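Long-range contact in putative preprotein translocase, SecG subunit (Thermus thermophilus, PDB 5AWW), which probably takes part in protein export across the cell membrane, acting at an early step of translocation as one subunit of the preprotein translocase: residues Leu10-Val15 with Ala64-Val69. Numbering follows the deposited sequence.
Sequences LFYLGV and AALALV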
ATOM      1  N   LEU C  10     -14.424 -21.448 -23.016  1.00 33.93           N
ATOM      2  CA  LEU C  10     -14.938 -20.282 -23.723  1.00 33.35           C
ATOM      3  C   LEU C  10     -15.795 -19.429 -22.797  1.00 32.19           C
ATOM      4  O   LEU C  10     -15.754 -18.202 -22.862  1.00 35.34           O
ATOM      5  CB  LEU C  10     -15.743 -20.699 -24.954  1.00 35.95           C
ATOM      6  CG  LEU C  10     -14.935 -21.119 -26.184  1.00 45.78           C
ATOM      7  CD1 LEU C  10     -15.855 -21.615 -27.289  1.00 39.32           C
ATOM      8  CD2 LEU C  10     -14.071 -19.969 -26.678  1.00 28.17           C
ATOM      9  N   PHE C  11     -16.569 -20.080 -21.933  1.00 30.60           N
ATOM     10  CA  PHE C  11     -17.365 -19.347 -20.957  1.00 34.35           C
ATOM     11  C   PHE C  11     -16.468 -18.618 -19.965  1.00 40.63           C
ATOM     12  O   PHE C  11     -16.731 -17.472 -19.611  1.00 48.26           O
ATOM     13  CB  PHE C  11     -18.320 -20.284 -20.222  1.00 32.05           C
ATOM     14  CG  PHE C  11     -19.737 -20.193 -20.707  1.00 45.21           C
ATOM     15  CD1 PHE C  11     -20.187 -21.009 -21.731  1.00 46.50           C
ATOM     16  CD2 PHE C  11     -20.615 -19.279 -20.150  1.00 58.78           C
ATOM     17  CE1 PHE C  11     -21.490 -20.921 -22.182  1.00 46.26           C
ATOM     18  CE2 PHE C  11     -21.918 -19.187 -20.597  1.00 43.13           C
ATOM     19  CZ  PHE C  11     -22.354 -20.007 -21.613  1.00 45.22           C
ATOM     20  N   TYR C  12     -15.407 -19.290 -19.532  1.00 43.04           N
ATOM     21  CA  TYR C  12     -14.417 -18.709 -18.626  1.00 34.43           C
ATOM     22  C   TYR C  12     -13.790 -17.448 -19.219  1.00 33.80           C
ATOM     23  O   TYR C  12     -13.750 -16.392 -18.582  1.00 34.73           O
ATOM     24  CB  TYR C  12     -13.340 -19.751 -18.318  1.00 37.91           C
ATOM     25  CG  TYR C  12     -12.408 -19.409 -17.183  1.00 33.31           C
ATOM     26  CD1 TYR C  12     -12.877 -19.299 -15.882  1.00 40.98           C
ATOM     27  CD2 TYR C  12     -11.050 -19.233 -17.407  1.00 41.13           C
ATOM     28  CE1 TYR C  12     -12.022 -18.999 -14.837  1.00 44.30           C
ATOM     29  CE2 TYR C  12     -10.186 -18.935 -16.371  1.00 44.65           C
ATOM     30  CZ  TYR C  12     -10.677 -18.820 -15.087  1.00 37.93           C
ATOM     31  OH  TYR C  12      -9.822 -18.523 -14.054  1.00 37.60           O
ATOM     32  N   LEU C  13     -13.312 -17.576 -20.453  1.00 27.93           N
ATOM     33  CA  LEU C  13     -12.722 -16.471 -21.199  1.00 36.45           C
ATOM     34  C   LEU C  13     -13.709 -15.322 -21.387  1.00 37.37           C
ATOM     35  O   LEU C  13     -13.360 -14.157 -21.195  1.00 32.05           O
ATOM     36  CB  LEU C  13     -12.227 -16.965 -22.562  1.00 29.14           C
ATOM     37  CG  LEU C  13     -11.751 -15.923 -23.575  1.00 30.56           C
ATOM     38  CD1 LEU C  13     -10.547 -15.164 -23.046  1.00 25.00           C
ATOM     39  CD2 LEU C  13     -11.429 -16.594 -24.900  1.00 43.37           C
ATOM     40  N   GLY C  14     -14.939 -15.662 -21.763  1.00 43.86           N
ATOM     41  CA  GLY C  14     -15.975 -14.669 -21.984  1.00 43.85           C
ATOM     42  C   GLY C  14     -16.305 -13.885 -20.729  1.00 37.37           C
ATOM     43  O   GLY C  14     -16.399 -12.659 -20.760  1.00 37.73           O
ATOM     44  N   VAL C  15     -16.481 -14.598 -19.621  1.00 32.16           N
ATOM     45  CA  VAL C  15     -16.750 -13.969 -18.337  1.00 36.16           C
ATOM     46  C   VAL C  15     -15.576 -13.080 -17.948  1.00 38.74           C
ATOM     47  O   VAL C  15     -15.766 -11.975 -17.440  1.00 38.12           O
ATOM     48  CB  VAL C  15     -17.007 -15.018 -17.226  1.00 47.43           C
ATOM     49  CG1 VAL C  15     -17.024 -14.356 -15.850  1.00 33.52           C
ATOM     50  CG2 VAL C  15     -18.318 -15.750 -17.477  1.00 37.70           C
ATOM     51  N   ALA C  64     -15.141 -17.029 -10.292  1.00 37.31           N
ATOM     52  CA  ALA C  64     -14.534 -17.833  -9.237  1.00 38.31           C
ATOM     53  C   ALA C  64     -14.992 -19.290  -9.324  1.00 41.88           C
ATOM     54  O   ALA C  64     -14.178 -20.222  -9.294  1.00 37.18           O
ATOM     55  CB  ALA C  64     -14.876 -17.253  -7.878  1.00 28.38           C
ATOM     56  N   ALA C  65     -16.304 -19.469  -9.442  1.00 39.26           N
ATOM     57  CA  ALA C  65     -16.901 -20.793  -9.519  1.00 33.03           C
ATOM     58  C   ALA C  65     -16.412 -21.544 -10.753  1.00 39.86           C
ATOM     59  O   ALA C  65     -16.270 -22.764 -10.722  1.00 38.06           O
ATOM     60  CB  ALA C  65     -18.418 -20.688  -9.526  1.00 32.09           C
ATOM     61  N   LEU C  66     -16.159 -20.814 -11.835  1.00 34.38           N
ATOM     62  CA  LEU C  66     -15.651 -21.417 -13.061  1.00 32.29           C
ATOM     63  C   LEU C  66     -14.186 -21.801 -12.898  1.00 39.58           C
ATOM     64  O   LEU C  66     -13.724 -22.772 -13.499  1.00 40.97           O
ATOM     65  CB  LEU C  66     -15.822 -20.469 -14.252  1.00 33.51           C
ATOM     66  CG  LEU C  66     -17.216 -20.372 -14.881  1.00 41.01           C
ATOM     67  CD1 LEU C  66     -17.227 -19.373 -16.030  1.00 30.11           C
ATOM     68  CD2 LEU C  66     -17.694 -21.737 -15.354  1.00 30.80           C
ATOM     69  N   ALA C  67     -13.454 -21.040 -12.088  1.00 34.73           N
ATOM     70  CA  ALA C  67     -12.073 -21.396 -11.778  1.00 27.89           C
ATOM     71  C   ALA C  67     -12.053 -22.694 -10.982  1.00 35.21           C
ATOM     72  O   ALA C  67     -11.218 -23.576 -11.220  1.00 39.96           O
ATOM     73  CB  ALA C  67     -11.386 -20.282 -11.009  1.00 31.97           C
ATOM     74  N   LEU C  68     -12.986 -22.811 -10.041  1.00 31.91           N
ATOM     75  CA  LEU C  68     -13.119 -24.033  -9.259  1.00 32.88           C
ATOM     76  C   LEU C  68     -13.567 -25.207 -10.139  1.00 43.65           C
ATOM     77  O   LEU C  68     -13.130 -26.343  -9.941  1.00 39.62           O
ATOM     78  CB  LEU C  68     -14.101 -23.827  -8.099  1.00 23.25           C
ATOM     79  CG  LEU C  68     -13.664 -22.842  -7.006  1.00 35.04           C
ATOM     80  CD1 LEU C  68     -14.581 -22.909  -5.786  1.00 17.10           C
ATOM     81  CD2 LEU C  68     -12.217 -23.083  -6.607  1.00 26.37           C
ATOM     82  N   VAL C  69     -14.425 -24.928 -11.116  1.00 31.38           N
ATOM     83  CA  VAL C  69     -14.911 -25.959 -12.031  1.00 38.77           C
ATOM     84  C   VAL C  69     -13.778 -26.496 -12.901  1.00 42.50           C
ATOM     85  O   VAL C  69     -13.586 -27.709 -12.999  1.00 38.58           O
ATOM     86  CB  VAL C  69     -16.054 -25.431 -12.936  1.00 39.88           C
ATOM     87  CG1 VAL C  69     -16.202 -26.291 -14.187  1.00 36.11           C
ATOM     88  CG2 VAL C  69     -17.365 -25.381 -12.166  1.00 30.95           C
TER
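Tyr12 and Leu66 run alongside one another, each reaching toward the other's helix, where the two helices of this SecG subunit, an antiparallel pair both predicted to span the membrane, face one another. Leu66 CB sits at the edge of the Tyr12 ring, near its plane, 3.6 Å from Tyr12 CD1. Farther along the ring, Tyr12 CE1 reaches the backbone of the next residue, 3.7 Å from Ala67 N, and the phenol oxygen OH ends 3.8 Å from Ala67 CB. The Tyr12 side chain leaves its helix with CG anti to the backbone N (chi1 -168°), which carries the ring across the gap to the helix containing Ala67.

Leu66 answers in the reverse sense: its CD1 reaches the backbone of helix 3-25, 3.9 Å from Tyr12 CA. Phe11 CB is 4.4 Å from Leu66 CD1, and the Phe11 ring turns away from segment 64-69; one helical turn on from Phe11, Val15 CG2 meets the same CD1 at 4.1 Å. No hydrogen bond joins the two segments; the contact is van der Waals packing, mostly of apolar groups. The segment axes approach to 10.1 Å, their N-to-C directions 152° apart, a spacing filled chiefly by Tyr12 and Leu66.

The same faces continue along helix 50-72: Tyr12 also touches Ile70 and meets the ring of Phe63, their planes about 20° apart, and Val15 rests on Val62 and Phe63. Monoolein lipid molecules touch Leu10, Leu13, Ala64 and Ala65. Tyr12, a buried residue, also packs on an apolar side chain of another protein chain, and its OH hydrogen-bonds to a polar side chain of that chain.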